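Local structure of quercetin 2,3-dioxygenase (Escherichia coli, 1TQ5) at residues I48-G53 / E103-S108; V68-V73 / T109-L114. The protein cleaves the flavonoid quercetin with molecular oxygen in vitro, releasing carbon monoxide, and binds one divalent metal cation, though its physiological role is unknown. One frame throughout, in Å; residues are numbered along the deposited sequence.

Contact 1. Residues I48-G53 / E103-S108; sequences IEAGQG and EYNPSS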
ATOM      1  N   ILE A  48      12.319  -6.271  -7.526  1.00 18.38           N
ATOM      2  CA  ILE A  48      12.673  -6.377  -8.931  1.00 18.39           C
ATOM      3  C   ILE A  48      14.164  -6.224  -9.218  1.00 19.49           C
ATOM      4  O   ILE A  48      14.815  -5.314  -8.719  1.00 17.66           O
ATOM      5  CB  ILE A  48      11.899  -5.317  -9.747  1.00 20.47           C
ATOM      6  CG1 ILE A  48      10.393  -5.543  -9.574  1.00 21.52           C
ATOM      7  CG2 ILE A  48      12.298  -5.377 -11.226  1.00 22.37           C
ATOM      8  CD1 ILE A  48       9.533  -4.506 -10.272  1.00 32.59           C
ATOM      9  N   GLU A  49      14.670  -7.123 -10.056  1.00 19.21           N
ATOM     10  CA  GLU A  49      16.068  -7.166 -10.473  1.00 20.32           C
ATOM     11  C   GLU A  49      16.459  -5.927 -11.286  1.00 20.53           C
ATOM     12  O   GLU A  49      15.636  -5.353 -11.991  1.00 18.41           O
ATOM     13  CB  GLU A  49      16.273  -8.429 -11.315  1.00 19.65           C
ATOM     14  CG  GLU A  49      17.676  -8.712 -11.781  1.00 29.55           C
ATOM     15  CD  GLU A  49      17.679  -9.772 -12.862  1.00 36.33           C
ATOM     16  OE1 GLU A  49      16.675 -10.510 -12.946  1.00 30.87           O
ATOM     17  OE2 GLU A  49      18.667  -9.874 -13.621  1.00 45.78           O
ATOM     18  N   ALA A  50      17.718  -5.523 -11.195  1.00 23.22           N
ATOM     19  CA  ALA A  50      18.190  -4.358 -11.936  1.00 26.67           C
ATOM     20  C   ALA A  50      17.854  -4.474 -13.423  1.00 28.72           C
ATOM     21  O   ALA A  50      18.040  -5.533 -14.031  1.00 30.83           O
ATOM     22  CB  ALA A  50      19.700  -4.199 -11.757  1.00 26.69           C
ATOM     23  N   GLY A  51      17.343  -3.385 -13.995  1.00 28.61           N
ATOM     24  CA  GLY A  51      17.010  -3.362 -15.409  1.00 27.89           C
ATOM     25  C   GLY A  51      15.744  -4.084 -15.834  1.00 26.69           C
ATOM     26  O   GLY A  51      15.382  -4.048 -17.005  1.00 30.19           O
ATOM     27  N   GLN A  52      15.074  -4.746 -14.897  1.00 25.82           N
ATOM     28  CA  GLN A  52      13.847  -5.469 -15.212  1.00 22.54           C
ATOM     29  C   GLN A  52      12.604  -4.702 -14.789  1.00 23.19           C
ATOM     30  O   GLN A  52      12.693  -3.666 -14.128  1.00 23.42           O
ATOM     31  CB  GLN A  52      13.850  -6.837 -14.533  1.00 20.78           C
ATOM     32  CG  GLN A  52      14.558  -7.918 -15.330  1.00 28.37           C
ATOM     33  CD  GLN A  52      13.722  -8.419 -16.499  1.00 34.50           C
ATOM     34  OE1 GLN A  52      14.199  -9.193 -17.328  1.00 37.55           O
ATOM     35  NE2 GLN A  52      12.461  -7.987 -16.561  1.00 31.50           N
ATOM     36  N   GLY A  53      11.442  -5.227 -15.168  1.00 21.06           N
ATOM     37  CA  GLY A  53      10.191  -4.582 -14.818  1.00 24.18           C
ATOM     38  C   GLY A  53       8.999  -5.157 -15.559  1.00 26.01           C
ATOM     39  O   GLY A  53       9.130  -6.121 -16.314  1.00 24.08           O
ATOM     40  N   GLU A 103       6.345  -0.409 -15.536  1.00 25.83           N
ATOM     41  CA  GLU A 103       7.195   0.021 -14.430  1.00 28.42           C
ATOM     42  C   GLU A 103       8.440  -0.842 -14.444  1.00 27.09           C
ATOM     43  O   GLU A 103       8.343  -2.066 -14.444  1.00 29.12           O
ATOM     44  CB  GLU A 103       6.492  -0.174 -13.082  1.00 28.31           C
ATOM     45  CG  GLU A 103       5.829   1.064 -12.517  1.00 39.28           C
ATOM     46  CD  GLU A 103       4.344   1.096 -12.787  1.00 48.97           C
ATOM     47  OE1 GLU A 103       3.691   0.051 -12.579  1.00 50.78           O
ATOM     48  OE2 GLU A 103       3.833   2.163 -13.191  1.00 47.79           O
ATOM     49  N   TYR A 104       9.608  -0.216 -14.445  1.00 25.89           N
ATOM     50  CA  TYR A 104      10.836  -0.987 -14.450  1.00 24.57           C
ATOM     51  C   TYR A 104      11.894  -0.377 -13.545  1.00 22.34           C
ATOM     52  O   TYR A 104      11.764   0.756 -13.081  1.00 19.97           O
ATOM     53  CB  TYR A 104      11.367  -1.123 -15.886  1.00 27.19           C
ATOM     54  CG  TYR A 104      11.970   0.138 -16.450  1.00 27.77           C
ATOM     55  CD1 TYR A 104      13.300   0.466 -16.201  1.00 34.48           C
ATOM     56  CD2 TYR A 104      11.206   1.018 -17.213  1.00 32.74           C
ATOM     57  CE1 TYR A 104      13.856   1.641 -16.694  1.00 39.11           C
ATOM     58  CE2 TYR A 104      11.751   2.197 -17.710  1.00 34.69           C
ATOM     59  CZ  TYR A 104      13.076   2.503 -17.445  1.00 41.21           C
ATOM     60  OH  TYR A 104      13.620   3.681 -17.912  1.00 47.10           O
ATOM     61  N   ASN A 105      12.927  -1.159 -13.279  1.00 21.88           N
ATOM     62  CA  ASN A 105      14.036  -0.731 -12.447  1.00 22.44           C
ATOM     63  C   ASN A 105      15.079  -0.152 -13.392  1.00 25.48           C
ATOM     64  O   ASN A 105      15.708  -0.886 -14.149  1.00 24.12           O
ATOM     65  CB  ASN A 105      14.610  -1.932 -11.705  1.00 21.11           C
ATOM     66  CG  ASN A 105      15.760  -1.562 -10.800  1.00 22.60           C
ATOM     67  OD1 ASN A 105      16.210  -0.416 -10.778  1.00 18.60           O
ATOM     68  ND2 ASN A 105      16.247  -2.534 -10.048  1.00 15.91           N
ATOM     69  N   PRO A 106      15.262   1.178 -13.379  1.00 28.20           N
ATOM     70  CA  PRO A 106      16.241   1.835 -14.256  1.00 32.09           C
ATOM     71  C   PRO A 106      17.701   1.573 -13.882  1.00 33.17           C
ATOM     72  O   PRO A 106      18.604   1.729 -14.706  1.00 33.59           O
ATOM     73  CB  PRO A 106      15.869   3.309 -14.138  1.00 33.47           C
ATOM     74  CG  PRO A 106      15.389   3.410 -12.717  1.00 30.72           C
ATOM     75  CD  PRO A 106      14.510   2.176 -12.595  1.00 30.25           C
ATOM     76  N   SER A 107      17.936   1.183 -12.636  1.00 31.71           N
ATOM     77  CA  SER A 107      19.292   0.908 -12.194  1.00 34.01           C
ATOM     78  C   SER A 107      19.849  -0.282 -12.967  1.00 37.93           C
ATOM     79  O   SER A 107      19.153  -1.275 -13.184  1.00 38.66           O
ATOM     80  CB  SER A 107      19.305   0.603 -10.699  1.00 33.81           C
ATOM     81  OG  SER A 107      20.585   0.168 -10.288  1.00 29.46           O
ATOM     82  N   SER A 108      21.104  -0.182 -13.388  1.00 39.73           N
ATOM     83  CA  SER A 108      21.728  -1.267 -14.127  1.00 41.54           C
ATOM     84  C   SER A 108      22.499  -2.160 -13.168  1.00 42.70           C
ATOM     85  O   SER A 108      23.106  -3.144 -13.586  1.00 45.18           O
ATOM     86  CB  SER A 108      22.685  -0.716 -15.191  1.00 41.83           C
ATOM     87  OG  SER A 108      23.800  -0.065 -14.597  1.00 43.54           O
TER
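Asn105 and the turn Glu49-Gln52 form a loop-to-loop contact at one end of the N-terminal cupin domain, just beyond the end of strand 99-104. The backbone carries much of it. Asn105 N gives a nearly straight hydrogen bond to Gln52 O at 2.7 Å. Gly51 N makes a weak bond to Asn105 O (3.0 Å, 121° at the hydrogen). Gly51 has positive phi at the third position of a type II turn, which favours glycine. The Asn105 side chain points at the turn, its amide lying against Ala50. Its CG is anti to the backbone N (chi1 -179°), and this brings Asn105 ND2 to 3.3 Å from Ala50 CA. From there ND2 makes a weak bond to Ile48 O, while its stronger partner is Glu110 O. On the other branch, Asn105 OD1 accepts Ser107 N at 3.0 Å, from above the carbonyl plane. This is an Asx turn. With an alanine here, Glu110 O would probably lose its amide donor and Ser107 N the acceptor that closes the Asx turn. Ala50 CB packs on Ser107 O at 3.3 Å. Beyond the turn, Gly53 pairs with Tyr104 as an antiparallel non-hydrogen-bonded pair, CA to CA 3.7 Å. Here strand 53-59 joins strand 99-104, whose side chains Glu103 and Tyr104 touch strand 72-77. Ile48 ends strand 40-48 and rests on Leu112 of strand 112-119.

Contact 2. Residues V68-V73 / T109-L114; sequences VLEGTV and TERLHL
Leu112 puts both methyls against the chain 68-73. With chi1 at 165°, the Leu112 side chain extends away from its own N and lays CD2 3.7 Å from Val73 CB. Leu112 CD1 meets Val68 CG1 at 3.9 Å, and the two side chains cross at about a right angle. Leu114 CD2 adds a looser touch on Val73 CG2. Val85 of strand 82-86 also packs on Val68 and Val73. Strands 68-70 and 112-114 run antiparallel, their short axes at 138°. Val68 and Leu114 form a non-hydrogen-bonded pair, and Glu70 and His113 a hydrogen-bonded one. Between the two pairs the register slips by one residue. Leu69 and Glu70 both face His113, which makes a classic beta bulge. His113 O therefore takes two N-H groups: Leu69 N at 2.8 Å and Glu70 N. His113 N returns a bond to Glu70 O. After the bulge, Gly71 carries the chain from one sheet of the cupin beta-sandwich, where strands 63-70 and 112-119 are neighbours, to the other, which holds strand 72-77. A CB on Gly71 would clash with Arg111 O. Leu69 CD1 lies over one face of the His113 ring, a CH-pi contact 3.8 Å from the centroid. NE2 of that ring is bonded to Asp45, and a water meets His113 ND1 in the ring plane at 2.8 Å. At the polar edge the extended Glu70 side chain reaches Arg111 in a salt bridge. Arg111 NE lies 2.9 Å from Glu70 OE2. The oxygen sits near the guanidinium plane, but NE approaches from above the carboxylate plane, the two planes being 50° apart. Arg111 NH1 adds a weak bond to Glu70 OE1.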
ATOM      1  N   VAL A  68       7.786   3.118  -2.958  1.00 16.87           N
ATOM      2  CA  VAL A  68       9.139   2.607  -3.141  1.00 17.49           C
ATOM      3  C   VAL A  68       9.904   2.587  -1.823  1.00 22.19           C
ATOM      4  O   VAL A  68      10.052   3.614  -1.160  1.00 21.53           O
ATOM      5  CB  VAL A  68       9.924   3.458  -4.161  1.00 18.88           C
ATOM      6  CG1 VAL A  68      11.288   2.837  -4.416  1.00 18.73           C
ATOM      7  CG2 VAL A  68       9.131   3.571  -5.465  1.00 22.27           C
ATOM      8  N   LEU A  69      10.389   1.404  -1.461  1.00 23.91           N
ATOM      9  CA  LEU A  69      11.126   1.202  -0.221  1.00 25.65           C
ATOM     10  C   LEU A  69      12.638   1.260  -0.417  1.00 25.94           C
ATOM     11  O   LEU A  69      13.366   1.756   0.444  1.00 24.33           O
ATOM     12  CB  LEU A  69      10.749  -0.152   0.377  1.00 26.39           C
ATOM     13  CG  LEU A  69       9.256  -0.368   0.637  1.00 32.50           C
ATOM     14  CD1 LEU A  69       9.007  -1.799   1.084  1.00 39.93           C
ATOM     15  CD2 LEU A  69       8.784   0.610   1.694  1.00 36.76           C
ATOM     16  N   GLU A  70      13.105   0.749  -1.550  1.00 23.46           N
ATOM     17  CA  GLU A  70      14.531   0.728  -1.844  1.00 25.82           C
ATOM     18  C   GLU A  70      14.759   0.809  -3.351  1.00 25.09           C
ATOM     19  O   GLU A  70      14.052   0.164  -4.129  1.00 19.56           O
ATOM     20  CB  GLU A  70      15.146  -0.559  -1.290  1.00 28.52           C
ATOM     21  CG  GLU A  70      16.646  -0.702  -1.513  1.00 36.51           C
ATOM     22  CD  GLU A  70      17.148  -2.095  -1.165  1.00 47.79           C
ATOM     23  OE1 GLU A  70      16.870  -2.562  -0.039  1.00 54.92           O
ATOM     24  OE2 GLU A  70      17.818  -2.725  -2.015  1.00 50.97           O
ATOM     25  N   GLY A  71      15.744   1.606  -3.756  1.00 24.61           N
ATOM     26  CA  GLY A  71      16.041   1.749  -5.167  1.00 24.66           C
ATOM     27  C   GLY A  71      15.214   2.818  -5.866  1.00 25.44           C
ATOM     28  O   GLY A  71      14.784   3.803  -5.256  1.00 24.65           O
ATOM     29  N   THR A  72      14.993   2.618  -7.159  1.00 24.13           N
ATOM     30  CA  THR A  72      14.231   3.561  -7.959  1.00 22.75           C
ATOM     31  C   THR A  72      13.338   2.818  -8.945  1.00 20.53           C
ATOM     32  O   THR A  72      13.680   1.733  -9.407  1.00 18.74           O
ATOM     33  CB  THR A  72      15.175   4.483  -8.774  1.00 24.73           C
ATOM     34  OG1 THR A  72      16.153   5.070  -7.905  1.00 31.25           O
ATOM     35  CG2 THR A  72      14.381   5.601  -9.454  1.00 24.65           C
ATOM     36  N   VAL A  73      12.185   3.402  -9.255  1.00 20.61           N
ATOM     37  CA  VAL A  73      11.275   2.811 -10.221  1.00 22.10           C
ATOM     38  C   VAL A  73      10.948   3.856 -11.278  1.00 24.87           C
ATOM     39  O   VAL A  73      10.775   5.036 -10.968  1.00 28.43           O
ATOM     40  CB  VAL A  73       9.963   2.327  -9.569  1.00 21.69           C
ATOM     41  CG1 VAL A  73       9.195   3.500  -8.987  1.00 25.90           C
ATOM     42  CG2 VAL A  73       9.120   1.589 -10.606  1.00 21.96           C
ATOM     43  N   THR A 109      22.462  -1.828 -11.880  1.00 41.88           N
ATOM     44  CA  THR A 109      23.197  -2.609 -10.894  1.00 43.30           C
ATOM     45  C   THR A 109      22.561  -2.712  -9.507  1.00 41.10           C
ATOM     46  O   THR A 109      23.081  -3.413  -8.640  1.00 42.50           O
ATOM     47  CB  THR A 109      24.616  -2.035 -10.730  1.00 44.77           C
ATOM     48  OG1 THR A 109      25.362  -2.843  -9.812  1.00 50.81           O
ATOM     49  CG2 THR A 109      24.550  -0.601 -10.208  1.00 44.30           C
ATOM     50  N   GLU A 110      21.440  -2.030  -9.288  1.00 38.30           N
ATOM     51  CA  GLU A 110      20.788  -2.054  -7.977  1.00 36.18           C
ATOM     52  C   GLU A 110      19.337  -2.538  -8.062  1.00 31.20           C
ATOM     53  O   GLU A 110      18.617  -2.189  -8.996  1.00 30.23           O
ATOM     54  CB  GLU A 110      20.837  -0.653  -7.369  1.00 38.25           C
ATOM     55  CG  GLU A 110      20.534  -0.587  -5.883  1.00 48.08           C
ATOM     56  CD  GLU A 110      20.587   0.832  -5.351  1.00 55.21           C
ATOM     57  OE1 GLU A 110      21.626   1.499  -5.551  1.00 55.55           O
ATOM     58  OE2 GLU A 110      19.594   1.277  -4.734  1.00 59.42           O
ATOM     59  N   ARG A 111      18.911  -3.336  -7.083  1.00 26.76           N
ATOM     60  CA  ARG A 111      17.550  -3.865  -7.078  1.00 26.11           C
ATOM     61  C   ARG A 111      16.499  -2.837  -6.671  1.00 23.08           C
ATOM     62  O   ARG A 111      16.816  -1.767  -6.133  1.00 20.24           O
ATOM     63  CB  ARG A 111      17.442  -5.071  -6.140  1.00 27.69           C
ATOM     64  CG  ARG A 111      17.525  -4.727  -4.669  1.00 27.71           C
ATOM     65  CD  ARG A 111      17.220  -5.941  -3.791  1.00 26.65           C
ATOM     66  NE  ARG A 111      17.234  -5.571  -2.380  1.00 31.16           N
ATOM     67  CZ  ARG A 111      16.799  -6.341  -1.390  1.00 35.69           C
ATOM     68  NH1 ARG A 111      16.867  -5.901  -0.141  1.00 40.77           N
ATOM     69  NH2 ARG A 111      16.296  -7.542  -1.643  1.00 37.69           N
ATOM     70  N   LEU A 112      15.244  -3.173  -6.940  1.00 20.10           N
ATOM     71  CA  LEU A 112      14.125  -2.309  -6.602  1.00 19.06           C
ATOM     72  C   LEU A 112      13.180  -3.050  -5.661  1.00 17.61           C
ATOM     73  O   LEU A 112      12.825  -4.199  -5.902  1.00 17.62           O
ATOM     74  CB  LEU A 112      13.380  -1.890  -7.873  1.00 19.58           C
ATOM     75  CG  LEU A 112      11.981  -1.272  -7.742  1.00 19.62           C
ATOM     76  CD1 LEU A 112      12.036   0.054  -7.006  1.00 20.66           C
ATOM     77  CD2 LEU A 112      11.399  -1.081  -9.141  1.00 18.40           C
ATOM     78  N   HIS A 113      12.790  -2.390  -4.580  1.00 18.79           N
ATOM     79  CA  HIS A 113      11.871  -2.983  -3.618  1.00 18.40           C
ATOM     80  C   HIS A 113      10.698  -2.032  -3.435  1.00 19.33           C
ATOM     81  O   HIS A 113      10.878  -0.880  -3.026  1.00 17.10           O
ATOM     82  CB  HIS A 113      12.577  -3.210  -2.284  1.00 18.15           C
ATOM     83  CG  HIS A 113      11.746  -3.936  -1.278  1.00 23.79           C
ATOM     84  ND1 HIS A 113      12.163  -4.143   0.018  1.00 29.11           N
ATOM     85  CD2 HIS A 113      10.522  -4.509  -1.377  1.00 29.72           C
ATOM     86  CE1 HIS A 113      11.232  -4.811   0.675  1.00 34.04           C
ATOM     87  NE2 HIS A 113      10.227  -5.046  -0.149  1.00 25.75           N
ATOM     88  N   LEU A 114       9.493  -2.501  -3.743  1.00 16.30           N
ATOM     89  CA  LEU A 114       8.321  -1.652  -3.610  1.00 19.60           C
ATOM     90  C   LEU A 114       7.038  -2.373  -3.225  1.00 19.38           C
ATOM     91  O   LEU A 114       6.941  -3.600  -3.303  1.00 20.03           O
ATOM     92  CB  LEU A 114       8.080  -0.892  -4.917  1.00 19.85           C
ATOM     93  CG  LEU A 114       7.815  -1.723  -6.181  1.00 25.61           C
ATOM     94  CD1 LEU A 114       6.487  -2.440  -6.068  1.00 25.37           C
ATOM     95  CD2 LEU A 114       7.803  -0.816  -7.393  1.00 28.81           C
TER
HETATM   96  O   HOH W   1      14.034  -3.286   1.875  1.00 38.34           O
HETATM   97  O   HOH W   2      16.598   0.563  -8.228  1.00 29.66           O

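Overall arrangement
Contacts 1 and 2 lie side by side in the N-terminal cupin domain, their centres about 8 Å apart. The chain from 103 to 114 runs through both, and Asn105 ND2 joins them at 2.6 Å from Glu110 O. Ile48 N and Leu112 O, 2.7 Å apart, probably continue the pairing of strands 40-48 and 112-119. Pro106 CD packs on Thr72 O at 3.3 Å. Glu103 of contact 1 is probably a metal ligand, by similarity. Its side chain lies about 3 Å from that of His101, a cadmium ligand here, but stays about 5 Å (nearest atoms) from the cadmium ion, too far for direct coordination. Val73 of contact 2 comes within about 4 Å of Glu103, side chain to side chain, which places contact 2 next to that residue.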